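Bacteriophage virulence determinant (Salmonella enterica subsp. enterica serovar Typhimurium str. 14028S, PDB 6GGO) binds zinc and is probably a metalloprotease effector that cleaves host NF-kappaB subunits to dampen inflammatory signalling. Local coordinates at residues 21-26 with 177-182; 56-61 with 126-131; 90-95 with 170-175. All blocks are in the same frame, centred on the assembly; numbering follows the deposited sequence.

Contact 1: 21-26 with 177-182. With ZN (zinc ion), chain E.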
ATOM      1  N   ASN B  21      -3.428 -36.274  14.209  1.00113.69           N
ATOM      2  CA  ASN B  21      -3.043 -35.180  15.091  1.00110.22           C
ATOM      3  C   ASN B  21      -2.859 -33.882  14.310  1.00107.05           C
ATOM      4  O   ASN B  21      -1.748 -33.335  14.269  1.00103.05           O
ATOM      5  CB  ASN B  21      -1.756 -35.507  15.849  1.00109.54           C
ATOM      6  CG  ASN B  21      -1.461 -34.500  16.944  1.00108.12           C
ATOM      7  OD1 ASN B  21      -2.304 -33.667  17.275  1.00107.45           O
ATOM      8  ND2 ASN B  21      -0.262 -34.567  17.509  1.00108.82           N
ATOM      9  N   PRO B  22      -3.906 -33.354  13.684  1.00117.91           N
ATOM     10  CA  PRO B  22      -3.802 -32.023  13.086  1.00114.50           C
ATOM     11  C   PRO B  22      -3.619 -30.965  14.162  1.00114.04           C
ATOM     12  O   PRO B  22      -4.005 -31.142  15.321  1.00117.56           O
ATOM     13  CB  PRO B  22      -5.132 -31.853  12.348  1.00114.17           C
ATOM     14  CG  PRO B  22      -6.085 -32.702  13.108  1.00117.64           C
ATOM     15  CD  PRO B  22      -5.287 -33.870  13.639  1.00120.10           C
ATOM     16  N   SER B  23      -3.014 -29.851  13.766  1.00109.32           N
ATOM     17  CA  SER B  23      -2.796 -28.754  14.699  1.00108.80           C
ATOM     18  C   SER B  23      -4.132 -28.137  15.086  1.00107.62           C
ATOM     19  O   SER B  23      -4.866 -27.636  14.227  1.00106.43           O
ATOM     20  CB  SER B  23      -1.878 -27.706  14.077  1.00105.17           C
ATOM     21  OG  SER B  23      -1.767 -26.572  14.919  1.00102.48           O
ATOM     22  N   GLN B  24      -4.449 -28.168  16.381  1.00111.20           N
ATOM     23  CA  GLN B  24      -5.712 -27.607  16.842  1.00115.26           C
ATOM     24  C   GLN B  24      -5.711 -26.089  16.724  1.00112.78           C
ATOM     25  O   GLN B  24      -6.744 -25.482  16.418  1.00115.73           O
ATOM     26  CB  GLN B  24      -5.974 -28.027  18.288  1.00117.26           C
ATOM     27  CG  GLN B  24      -6.581 -29.411  18.435  1.00120.80           C
ATOM     28  CD  GLN B  24      -7.995 -29.486  17.898  1.00123.80           C
ATOM     29  OE1 GLN B  24      -8.228 -29.981  16.796  1.00125.18           O
ATOM     30  NE2 GLN B  24      -8.952 -28.994  18.678  1.00124.08           N
ATOM     31  N   LEU B  25      -4.561 -25.459  16.966  1.00 82.37           N
ATOM     32  CA  LEU B  25      -4.473 -24.009  16.859  1.00 79.58           C
ATOM     33  C   LEU B  25      -4.627 -23.541  15.415  1.00 79.91           C
ATOM     34  O   LEU B  25      -5.135 -22.441  15.175  1.00 77.49           O
ATOM     35  CB  LEU B  25      -3.148 -23.527  17.447  1.00 73.52           C
ATOM     36  CG  LEU B  25      -2.966 -23.819  18.942  1.00 71.45           C
ATOM     37  CD1 LEU B  25      -1.590 -23.372  19.417  1.00 68.63           C
ATOM     38  CD2 LEU B  25      -4.062 -23.162  19.777  1.00 74.95           C
ATOM     39  N   ARG B  26      -4.196 -24.351  14.446  1.00 87.51           N
ATOM     40  CA  ARG B  26      -4.453 -24.027  13.047  1.00 89.88           C
ATOM     41  C   ARG B  26      -5.937 -24.152  12.726  1.00 96.09           C
ATOM     42  O   ARG B  26      -6.526 -23.264  12.102  1.00 99.04           O
ATOM     43  CB  ARG B  26      -3.637 -24.941  12.131  1.00 87.90           C
ATOM     44  CG  ARG B  26      -4.062 -24.869  10.669  1.00 88.72           C
ATOM     45  CD  ARG B  26      -3.109 -25.611   9.753  1.00 85.18           C
ATOM     46  NE  ARG B  26      -3.184 -27.052   9.960  1.00 88.61           N
ATOM     47  CZ  ARG B  26      -4.096 -27.843   9.401  1.00 93.39           C
ATOM     48  NH1 ARG B  26      -5.021 -27.338   8.593  1.00 96.58           N
ATOM     49  NH2 ARG B  26      -4.086 -29.146   9.652  1.00 95.61           N
ATOM     50  N   ASP B 177       5.389 -21.449  17.056  1.00 81.28           N
ATOM     51  CA  ASP B 177       5.654 -22.819  16.635  1.00 82.52           C
ATOM     52  C   ASP B 177       5.372 -23.824  17.745  1.00 86.91           C
ATOM     53  O   ASP B 177       4.987 -24.963  17.461  1.00 90.30           O
ATOM     54  CB  ASP B 177       7.104 -22.951  16.179  1.00 79.80           C
ATOM     55  CG  ASP B 177       7.405 -22.121  14.955  1.00 77.18           C
ATOM     56  OD1 ASP B 177       6.721 -22.311  13.932  1.00 76.60           O
ATOM     57  OD2 ASP B 177       8.320 -21.276  15.022  1.00 76.69           O
ATOM     58  N   LYS B 178       5.550 -23.426  19.001  1.00 96.17           N
ATOM     59  CA  LYS B 178       5.463 -24.356  20.120  1.00101.07           C
ATOM     60  C   LYS B 178       4.003 -24.666  20.429  1.00102.47           C
ATOM     61  O   LYS B 178       3.243 -23.774  20.821  1.00101.70           O
ATOM     62  CB  LYS B 178       6.144 -23.753  21.345  1.00102.76           C
ATOM     63  CG  LYS B 178       7.644 -23.583  21.202  1.00102.81           C
ATOM     64  CD  LYS B 178       8.220 -22.794  22.364  1.00102.92           C
ATOM     65  CE  LYS B 178       9.680 -22.442  22.125  1.00100.24           C
ATOM     66  NZ  LYS B 178      10.528 -23.649  21.926  1.00102.32           N
ATOM     67  N   GLU B 179       3.616 -25.928  20.262  1.00 80.03           N
ATOM     68  CA  GLU B 179       2.260 -26.371  20.553  1.00 84.25           C
ATOM     69  C   GLU B 179       2.308 -27.672  21.339  1.00 87.86           C
ATOM     70  O   GLU B 179       2.953 -28.637  20.914  1.00 86.84           O
ATOM     71  CB  GLU B 179       1.453 -26.573  19.265  1.00 85.60           C
ATOM     72  CG  GLU B 179       0.007 -27.007  19.498  1.00 88.36           C
ATOM     73  CD  GLU B 179      -0.790 -27.131  18.208  1.00 87.62           C
ATOM     74  OE1 GLU B 179      -0.183 -27.043  17.119  1.00 86.54           O
ATOM     75  OE2 GLU B 179      -2.024 -27.320  18.282  1.00 87.41           O
ATOM     76  N   ASP B 180       1.628 -27.698  22.479  1.00137.13           N
ATOM     77  CA  ASP B 180       1.504 -28.934  23.236  1.00141.43           C
ATOM     78  C   ASP B 180       0.672 -29.927  22.438  1.00142.64           C
ATOM     79  O   ASP B 180      -0.384 -29.577  21.899  1.00145.13           O
ATOM     80  CB  ASP B 180       0.877 -28.671  24.603  1.00144.30           C
ATOM     81  CG  ASP B 180       1.807 -27.915  25.530  1.00143.36           C
ATOM     82  OD1 ASP B 180       2.897 -27.509  25.071  1.00138.92           O
ATOM     83  OD2 ASP B 180       1.457 -27.733  26.715  1.00146.06           O
ATOM     84  N   SER B 181       1.153 -31.164  22.350  1.00108.73           N
ATOM     85  CA  SER B 181       0.454 -32.271  21.707  1.00111.23           C
ATOM     86  C   SER B 181       0.474 -32.206  20.185  1.00107.03           C
ATOM     87  O   SER B 181      -0.293 -32.932  19.541  1.00107.90           O
ATOM     88  CB  SER B 181      -1.008 -32.355  22.162  1.00114.56           C
ATOM     89  OG  SER B 181      -1.813 -31.415  21.472  1.00111.98           O
ATOM     90  N   ASN B 182       1.306 -31.355  19.586  1.00 93.18           N
ATOM     91  CA  ASN B 182       1.503 -31.385  18.144  1.00 90.83           C
ATOM     92  C   ASN B 182       2.999 -31.295  17.846  1.00 88.01           C
ATOM     93  O   ASN B 182       3.695 -30.450  18.435  1.00 84.85           O
ATOM     94  CB  ASN B 182       0.747 -30.255  17.439  1.00 89.89           C
ATOM     95  CG  ASN B 182       1.000 -30.239  15.941  1.00 88.87           C
ATOM     96  OD1 ASN B 182       2.039 -29.768  15.480  1.00 89.29           O
ATOM     97  ND2 ASN B 182       0.065 -30.789  15.178  1.00 87.68           N
TER
HETATM   98 ZN    ZN E 301       8.828 -20.150  13.511  1.00 70.86          ZN
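E179 points its carboxylate straight at the first turn of helix 24-30. Its chain is extended, with CG anti to the backbone N (chi1 -179°), carrying the acid across to S23, Q24 and L25. OE1 takes the hydroxyl of S23, with OG 2.8 Å away on the syn side and 15° out of the carboxylate plane. OE2 lies over the amides that begin the helix: weak bonds join it to Q24 N at 3.2 Å and, straighter but longer, to L25 N at 3.4 Å. An acid suits this place, since it accepts from the amides of the first turn, which have no carbonyl partner within the helix, and would probably be favoured by the helix's N-terminal end. S23 is the N-cap. While its OG donates to E179, it accepts a weak bond from R26 N, serving both helix and loop. L25 approaches E179 from the opposite direction and lays its methyl CD1 beside the acid's stem, 4.0 Å from E179 CG.

The type II turn from E179 to N182 presents S181 O to N21, whose ND2 donates at 2.6 Å, S181 O lying close to the amide plane of N21. N182 is turned inward: its OD1 accepts from the amides of R184 and G185, and its ND2 donates to E189. Segment 177-182 is part of the connection between helix 160-173 and helix 186-197, with the zinc ligand D177 at its start. Helix 186-197 backs the S23, R26 and E179 side of the contact: P186 touches both S23 and E179, and E189 binds S23 N and forms a salt bridge with R26.

Contact 2: 56-61 with 126-131; sequences MDPDIE and SSEGRK
This is a surface contact between two connecting loops, in which P58, from the loop before helix 64-84, packs against R130, from the tight turn between helix 121-126 and strand 132-135. P58 meets one face of the guanidinium with CB, 3.7 Å above the plane over its centre, the two side chains crossing obliquely, while P58 CG lies 3.2 Å from E128 OE1. A compact apolar ring suits this face, because it leaves the N-H groups round the rim to the carbonyls beside it.

R130 NH1 donates to S127 O at 3.1 Å, almost in the guanidinium plane (9° out), and also gives a weak bond to M56 O, which lies 3.5 Å away at the edge. NH2 turns to the carbonyl of G55, so the arginine ties its own turn to two successive residues of the facing loop. A bend at chi3 (55°) folds the long chain back over the turn, so that NH1 can return to S127.

The turn is type I', from S127 to R130, with E128 and G129 both at positive phi, where glycine is at ease. S127 O receives R130 N as well as NH1, the two donors coming from opposite faces of its plane. In return S127 OG donates to R130 O at 2.8 Å, in the carbonyl plane and on a lone pair. The serine also allows close approach of the backbones: its CA makes a CH...O contact of 3.4 Å with M56 O.

Beyond the turn the chain enters strand 132-135, with K131 already pairing its backbone with L108 of strand 107-111 and laying its side chain on W107. On the facing loop M56 N is held by E113, while M56 and S127 both touch T118.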
ATOM      1  N   MET B  56      15.354  -5.957  15.089  1.00113.59           N
ATOM      2  CA  MET B  56      14.954  -6.410  16.418  1.00112.24           C
ATOM      3  C   MET B  56      15.405  -5.430  17.493  1.00114.20           C
ATOM      4  O   MET B  56      14.640  -5.114  18.412  1.00110.46           O
ATOM      5  CB  MET B  56      15.526  -7.801  16.688  1.00114.58           C
ATOM      6  CG  MET B  56      14.906  -8.904  15.844  1.00112.72           C
ATOM      7  SD  MET B  56      13.194  -9.245  16.299  1.00109.05           S
ATOM      8  CE  MET B  56      12.787 -10.568  15.161  1.00107.00           C
ATOM      9  N   ASP B  57      16.638  -4.948  17.403  1.00138.58           N
ATOM     10  CA  ASP B  57      17.097  -3.901  18.308  1.00141.70           C
ATOM     11  C   ASP B  57      16.903  -2.539  17.650  1.00140.73           C
ATOM     12  O   ASP B  57      17.373  -2.332  16.526  1.00141.63           O
ATOM     13  CB  ASP B  57      18.564  -4.099  18.662  1.00149.92           C
ATOM     14  CG  ASP B  57      19.021  -3.192  19.788  1.00157.08           C
ATOM     15  OD1 ASP B  57      18.502  -3.336  20.915  1.00158.77           O
ATOM     16  OD2 ASP B  57      19.899  -2.337  19.547  1.00162.25           O
ATOM     17  N   PRO B  58      16.222  -1.591  18.303  1.00139.20           N
ATOM     18  CA  PRO B  58      15.886  -0.340  17.600  1.00137.78           C
ATOM     19  C   PRO B  58      17.102   0.499  17.254  1.00144.97           C
ATOM     20  O   PRO B  58      17.144   1.101  16.174  1.00142.78           O
ATOM     21  CB  PRO B  58      14.955   0.379  18.586  1.00135.64           C
ATOM     22  CG  PRO B  58      15.304  -0.178  19.921  1.00139.38           C
ATOM     23  CD  PRO B  58      15.730  -1.598  19.692  1.00138.94           C
ATOM     24  N   ASP B  59      18.096   0.559  18.143  1.00156.14           N
ATOM     25  CA  ASP B  59      19.270   1.385  17.882  1.00163.94           C
ATOM     26  C   ASP B  59      20.012   0.922  16.635  1.00163.31           C
ATOM     27  O   ASP B  59      20.655   1.733  15.958  1.00166.50           O
ATOM     28  CB  ASP B  59      20.204   1.358  19.093  1.00171.41           C
ATOM     29  CG  ASP B  59      19.702   2.218  20.237  1.00174.57           C
ATOM     30  OD1 ASP B  59      19.152   3.307  19.969  1.00173.98           O
ATOM     31  OD2 ASP B  59      19.853   1.801  21.404  1.00176.92           O
ATOM     32  N   ILE B  60      19.942  -0.367  16.320  1.00155.53           N
ATOM     33  CA  ILE B  60      20.599  -0.907  15.134  1.00155.43           C
ATOM     34  C   ILE B  60      19.772  -0.540  13.908  1.00152.22           C
ATOM     35  O   ILE B  60      18.601  -0.922  13.797  1.00149.43           O
ATOM     36  CB  ILE B  60      20.785  -2.428  15.250  1.00154.70           C
ATOM     37  CG1 ILE B  60      21.810  -2.751  16.340  1.00158.46           C
ATOM     38  CG2 ILE B  60      21.229  -3.028  13.914  1.00156.67           C
ATOM     39  CD1 ILE B  60      21.903  -4.223  16.700  1.00156.71           C
ATOM     40  N   GLU B  61      20.374   0.212  12.993  1.00159.14           N
ATOM     41  CA  GLU B  61      19.721   0.609  11.755  1.00156.93           C
ATOM     42  C   GLU B  61      19.998  -0.415  10.656  1.00154.78           C
ATOM     43  O   GLU B  61      20.988  -1.151  10.693  1.00158.06           O
ATOM     44  CB  GLU B  61      20.186   1.999  11.321  1.00162.31           C
ATOM     45  CG  GLU B  61      19.894   3.090  12.345  1.00164.55           C
ATOM     46  CD  GLU B  61      18.436   3.509  12.355  1.00161.15           C
ATOM     47  OE1 GLU B  61      17.759   3.349  11.318  1.00159.46           O
ATOM     48  OE2 GLU B  61      17.965   3.999  13.404  1.00159.11           O
ATOM     49  N   SER B 126      11.631  -7.502  24.132  1.00120.90           N
ATOM     50  CA  SER B 126      13.009  -7.380  23.668  1.00117.76           C
ATOM     51  C   SER B 126      13.154  -6.351  22.556  1.00118.29           C
ATOM     52  O   SER B 126      14.230  -5.760  22.404  1.00118.80           O
ATOM     53  CB  SER B 126      13.520  -8.739  23.187  1.00111.47           C
ATOM     54  OG  SER B 126      13.742  -9.617  24.279  1.00110.15           O
ATOM     55  N   SER B 127      12.098  -6.120  21.775  1.00109.10           N
ATOM     56  CA  SER B 127      12.144  -5.198  20.646  1.00112.22           C
ATOM     57  C   SER B 127      11.571  -3.827  20.988  1.00115.83           C
ATOM     58  O   SER B 127      11.205  -3.070  20.081  1.00112.31           O
ATOM     59  CB  SER B 127      11.397  -5.796  19.453  1.00109.24           C
ATOM     60  OG  SER B 127      10.008  -5.900  19.720  1.00113.50           O
ATOM     61  N   GLU B 128      11.487  -3.492  22.275  1.00178.95           N
ATOM     62  CA  GLU B 128      10.912  -2.222  22.716  1.00180.70           C
ATOM     63  C   GLU B 128       9.504  -2.035  22.151  1.00179.15           C
ATOM     64  O   GLU B 128       9.099  -0.931  21.780  1.00180.54           O
ATOM     65  CB  GLU B 128      11.821  -1.050  22.334  1.00174.01           C
ATOM     66  CG  GLU B 128      11.528   0.234  23.106  1.00178.14           C
ATOM     67  CD  GLU B 128      12.157   1.467  22.477  1.00178.76           C
ATOM     68  OE1 GLU B 128      13.217   1.334  21.831  1.00176.78           O
ATOM     69  OE2 GLU B 128      11.589   2.569  22.631  1.00181.49           O
ATOM     70  N   GLY B 129       8.751  -3.130  22.081  1.00103.77           N
ATOM     71  CA  GLY B 129       7.371  -3.068  21.636  1.00103.61           C
ATOM     72  C   GLY B 129       7.173  -2.773  20.166  1.00100.58           C
ATOM     73  O   GLY B 129       6.124  -2.243  19.787  1.00101.94           O
ATOM     74  N   ARG B 130       8.149  -3.099  19.325  1.00 97.06           N
ATOM     75  CA  ARG B 130       8.073  -2.849  17.892  1.00 94.64           C
ATOM     76  C   ARG B 130       7.843  -4.157  17.148  1.00 90.61           C
ATOM     77  O   ARG B 130       8.471  -5.176  17.454  1.00 88.73           O
ATOM     78  CB  ARG B 130       9.355  -2.176  17.395  1.00 94.47           C
ATOM     79  CG  ARG B 130       9.445  -0.699  17.739  1.00 98.79           C
ATOM     80  CD  ARG B 130      10.885  -0.215  17.851  1.00 99.93           C
ATOM     81  NE  ARG B 130      11.674  -0.492  16.652  1.00 96.85           N
ATOM     82  CZ  ARG B 130      12.490  -1.535  16.497  1.00 93.87           C
ATOM     83  NH1 ARG B 130      12.649  -2.432  17.465  1.00 93.49           N
ATOM     84  NH2 ARG B 130      13.158  -1.683  15.363  1.00 91.76           N
ATOM     85  N   LYS B 131       6.946  -4.123  16.166  1.00 89.83           N
ATOM     86  CA  LYS B 131       6.631  -5.297  15.362  1.00 86.73           C
ATOM     87  C   LYS B 131       7.621  -5.383  14.208  1.00 84.09           C
ATOM     88  O   LYS B 131       7.645  -4.503  13.338  1.00 84.82           O
ATOM     89  CB  LYS B 131       5.198  -5.225  14.835  1.00 88.00           C
ATOM     90  CG  LYS B 131       4.141  -5.126  15.921  1.00 91.22           C
ATOM     91  CD  LYS B 131       2.823  -5.762  15.494  1.00 91.73           C
ATOM     92  CE  LYS B 131       2.170  -5.002  14.349  1.00 93.13           C
ATOM     93  NZ  LYS B 131       0.858  -5.595  13.967  1.00 94.51           N
TER

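Contact 3: 90-95 with 170-175; sequences RLMNYA and HALTHL. With ZN (zinc ion), chain E.
T173 OG1 is gripped twice: it bonds to V169 O one turn back in helix 160-173, and it accepts from L175 N at 3.2 Å, making an ST turn where the helix ends. With OG1 placed between the backbone N and the carbonyl carbon (chi1 70°), the methyl CG2 is left to face helix 86-100, where it meets L91 CD2 at 4.0 Å. Threonine suits this position because its two branches do different work, one closing the helix and the other packing.

L172 carries most of the packing. Its two methyls spread over one face of the opposing helix: CD2 lies against A95 CB at 3.7 Å and M92 SD at 3.9 Å, whereas CD1 reaches L91 CB. A95, with the smallest side chain in the group, lets the helices come close, its CA only 5.3 Å from that of L172. M92 starts away from the neighbour, but its flexible thioether bends back at chi2 to bring SD alongside the leucine. F88 and L100 of helix 86-100 continue this apolar surface.

One water spans the backbones. It donates to L91 O and to L172 O, 2.9 Å from each, giving L172 O a donor near the helix end, while L91 O also receives the amide of A95.

Between the ends of the 170-175 segment, H170 ND1 donates to L175 O at 2.7 Å, in the carbonyl plane, with the oxygen 18° out of the ring plane. The positive phi of H174 probably helps turn the chain so that L175 O can reach ND1. Together with the zinc bond it holds the imidazole's rotation, ND1 being the donor and NE2 the metal ligand: the helix end that packs on helix 86-100 also supplies a second-shell carbonyl to the metal site.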
ATOM      1  N   ARG B  90      -6.763 -16.574   2.836  1.00 86.03           N
ATOM      2  CA  ARG B  90      -7.550 -16.467   4.060  1.00 88.48           C
ATOM      3  C   ARG B  90      -6.744 -15.792   5.162  1.00 87.32           C
ATOM      4  O   ARG B  90      -7.261 -14.937   5.889  1.00 88.08           O
ATOM      5  CB  ARG B  90      -8.037 -17.843   4.528  1.00 92.21           C
ATOM      6  CG  ARG B  90      -8.518 -18.772   3.416  1.00 94.27           C
ATOM      7  CD  ARG B  90      -8.991 -20.130   3.937  1.00 97.17           C
ATOM      8  NE  ARG B  90      -8.663 -20.345   5.346  1.00 97.03           N
ATOM      9  CZ  ARG B  90      -7.871 -21.307   5.818  1.00 98.46           C
ATOM     10  NH1 ARG B  90      -7.304 -22.202   5.015  1.00101.21           N
ATOM     11  NH2 ARG B  90      -7.653 -21.383   7.119  1.00 97.43           N
ATOM     12  N   LEU B  91      -5.466 -16.153   5.285  1.00 61.80           N
ATOM     13  CA  LEU B  91      -4.623 -15.566   6.322  1.00 60.73           C
ATOM     14  C   LEU B  91      -4.294 -14.111   6.017  1.00 58.85           C
ATOM     15  O   LEU B  91      -4.320 -13.259   6.913  1.00 59.61           O
ATOM     16  CB  LEU B  91      -3.341 -16.383   6.468  1.00 61.02           C
ATOM     17  CG  LEU B  91      -3.518 -17.879   6.757  1.00 63.46           C
ATOM     18  CD1 LEU B  91      -2.164 -18.581   6.861  1.00 63.34           C
ATOM     19  CD2 LEU B  91      -4.334 -18.111   8.022  1.00 65.06           C
ATOM     20  N   MET B  92      -3.978 -13.801   4.760  1.00 62.24           N
ATOM     21  CA  MET B  92      -3.646 -12.427   4.409  1.00 62.15           C
ATOM     22  C   MET B  92      -4.865 -11.528   4.566  1.00 63.85           C
ATOM     23  O   MET B  92      -4.805 -10.486   5.231  1.00 65.80           O
ATOM     24  CB  MET B  92      -3.105 -12.372   2.982  1.00 62.19           C
ATOM     25  CG  MET B  92      -2.624 -10.996   2.557  1.00 64.24           C
ATOM     26  SD  MET B  92      -1.128 -10.532   3.455  1.00 65.19           S
ATOM     27  CE  MET B  92      -1.431  -8.796   3.756  1.00 66.06           C
ATOM     28  N   ASN B  93      -5.989 -11.924   3.969  1.00 64.95           N
ATOM     29  CA  ASN B  93      -7.201 -11.119   4.059  1.00 67.53           C
ATOM     30  C   ASN B  93      -7.613 -10.914   5.511  1.00 70.56           C
ATOM     31  O   ASN B  93      -7.922  -9.792   5.928  1.00 74.17           O
ATOM     32  CB  ASN B  93      -8.326 -11.781   3.264  1.00 67.56           C
ATOM     33  CG  ASN B  93      -8.036 -11.817   1.779  1.00 66.44           C
ATOM     34  OD1 ASN B  93      -7.302 -10.978   1.263  1.00 66.78           O
ATOM     35  ND2 ASN B  93      -8.622 -12.782   1.080  1.00 65.81           N
ATOM     36  N   TYR B  94      -7.615 -11.989   6.301  1.00 68.27           N
ATOM     37  CA  TYR B  94      -7.993 -11.864   7.704  1.00 70.59           C
ATOM     38  C   TYR B  94      -7.050 -10.923   8.441  1.00 69.09           C
ATOM     39  O   TYR B  94      -7.479 -10.147   9.301  1.00 68.35           O
ATOM     40  CB  TYR B  94      -8.014 -13.241   8.365  1.00 71.06           C
ATOM     41  CG  TYR B  94      -8.431 -13.208   9.819  1.00 71.73           C
ATOM     42  CD1 TYR B  94      -9.771 -13.128  10.171  1.00 73.91           C
ATOM     43  CD2 TYR B  94      -7.486 -13.257  10.836  1.00 70.61           C
ATOM     44  CE1 TYR B  94     -10.161 -13.095  11.492  1.00 74.71           C
ATOM     45  CE2 TYR B  94      -7.867 -13.225  12.163  1.00 70.81           C
ATOM     46  CZ  TYR B  94      -9.206 -13.145  12.483  1.00 72.09           C
ATOM     47  OH  TYR B  94      -9.602 -13.111  13.800  1.00 73.44           O
ATOM     48  N   ALA B  95      -5.757 -10.977   8.120  1.00 66.66           N
ATOM     49  CA  ALA B  95      -4.806 -10.075   8.757  1.00 64.08           C
ATOM     50  C   ALA B  95      -5.027  -8.629   8.331  1.00 64.38           C
ATOM     51  O   ALA B  95      -4.682  -7.706   9.079  1.00 63.60           O
ATOM     52  CB  ALA B  95      -3.377 -10.509   8.433  1.00 63.07           C
ATOM     53  N   HIS B 170       3.845 -16.408  10.820  1.00 62.84           N
ATOM     54  CA  HIS B 170       3.931 -15.898  12.183  1.00 62.96           C
ATOM     55  C   HIS B 170       3.274 -14.528  12.289  1.00 62.42           C
ATOM     56  O   HIS B 170       2.541 -14.249  13.244  1.00 62.96           O
ATOM     57  CB  HIS B 170       5.390 -15.816  12.630  1.00 63.89           C
ATOM     58  CG  HIS B 170       5.931 -17.097  13.187  1.00 64.73           C
ATOM     59  ND1 HIS B 170       5.417 -17.694  14.317  1.00 64.53           N
ATOM     60  CD2 HIS B 170       6.958 -17.881  12.781  1.00 65.44           C
ATOM     61  CE1 HIS B 170       6.097 -18.796  14.579  1.00 66.54           C
ATOM     62  NE2 HIS B 170       7.037 -18.934  13.661  1.00 66.26           N
ATOM     63  N   ALA B 171       3.536 -13.657  11.313  1.00 66.31           N
ATOM     64  CA  ALA B 171       3.037 -12.289  11.376  1.00 67.12           C
ATOM     65  C   ALA B 171       1.534 -12.227  11.130  1.00 67.41           C
ATOM     66  O   ALA B 171       0.812 -11.531  11.852  1.00 70.38           O
ATOM     67  CB  ALA B 171       3.777 -11.422  10.360  1.00 67.61           C
ATOM     68  N   LEU B 172       1.041 -12.956  10.126  1.00 58.53           N
ATOM     69  CA  LEU B 172      -0.376 -12.873   9.790  1.00 58.02           C
ATOM     70  C   LEU B 172      -1.260 -13.482  10.871  1.00 59.35           C
ATOM     71  O   LEU B 172      -2.381 -13.006  11.086  1.00 60.06           O
ATOM     72  CB  LEU B 172      -0.648 -13.564   8.454  1.00 57.48           C
ATOM     73  CG  LEU B 172       0.135 -13.058   7.240  1.00 57.91           C
ATOM     74  CD1 LEU B 172      -0.248 -13.844   5.996  1.00 57.36           C
ATOM     75  CD2 LEU B 172      -0.083 -11.570   7.023  1.00 58.98           C
ATOM     76  N   THR B 173      -0.782 -14.524  11.558  1.00 60.61           N
ATOM     77  CA  THR B 173      -1.590 -15.246  12.530  1.00 63.06           C
ATOM     78  C   THR B 173      -1.242 -14.938  13.977  1.00 65.62           C
ATOM     79  O   THR B 173      -2.068 -15.195  14.858  1.00 69.47           O
ATOM     80  CB  THR B 173      -1.449 -16.761  12.322  1.00 63.77           C
ATOM     81  OG1 THR B 173      -0.128 -17.176  12.699  1.00 63.91           O
ATOM     82  CG2 THR B 173      -1.698 -17.129  10.872  1.00 62.43           C
ATOM     83  N   HIS B 174      -0.047 -14.419  14.246  1.00 67.94           N
ATOM     84  CA  HIS B 174       0.427 -14.189  15.608  1.00 70.53           C
ATOM     85  C   HIS B 174       0.499 -15.487  16.401  1.00 73.35           C
ATOM     86  O   HIS B 174       0.435 -15.476  17.635  1.00 76.10           O
ATOM     87  CB  HIS B 174      -0.450 -13.172  16.343  1.00 72.63           C
ATOM     88  CG  HIS B 174      -0.366 -11.791  15.780  1.00 72.22           C
ATOM     89  ND1 HIS B 174       0.674 -10.935  16.072  1.00 72.26           N
ATOM     90  CD2 HIS B 174      -1.186 -11.117  14.940  1.00 71.08           C
ATOM     91  CE1 HIS B 174       0.489  -9.790  15.438  1.00 70.87           C
ATOM     92  NE2 HIS B 174      -0.633  -9.875  14.745  1.00 70.88           N
ATOM     93  N   LEU B 175       0.635 -16.607  15.704  1.00 71.78           N
ATOM     94  CA  LEU B 175       0.800 -17.908  16.328  1.00 73.68           C
ATOM     95  C   LEU B 175       2.282 -18.248  16.381  1.00 72.03           C
ATOM     96  O   LEU B 175       3.078 -17.769  15.569  1.00 67.37           O
ATOM     97  CB  LEU B 175       0.049 -18.987  15.547  1.00 74.33           C
ATOM     98  CG  LEU B 175      -1.456 -18.770  15.372  1.00 75.39           C
ATOM     99  CD1 LEU B 175      -2.024 -19.776  14.378  1.00 75.02           C
ATOM    100  CD2 LEU B 175      -2.184 -18.847  16.693  1.00 77.88           C
TER
HETATM  101 ZN    ZN E 301       8.828 -20.150  13.511  1.00 70.86          ZN
HETATM  102  O   HOH W   1      -4.462 -14.388   9.612  1.00 61.13           O

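Contacts 1 and 3 meet at the zinc ion: contact 3 supplies H170 and contact 1 supplies D177, and H166, from the same helix as H170, is the third protein ligand. The HxxxHxxxxxxD spacing is consistent with a zinc metalloprotease site. The centres of contacts 1 and 3 are about 17 Å apart, yet L25 O packs 4.2 Å from L175 CD1. Contact 2 touches neither: its nearest atoms are about 4 Å from contact 3 (centres 21 Å apart) and about 12 Å from contact 1 (centres 29 Å apart). Its M56 side chain comes within about 10 Å of the zinc. Along the sequence, the segments of contacts 2 and 3 alternate, and both pairs fall between residues 26 and 177.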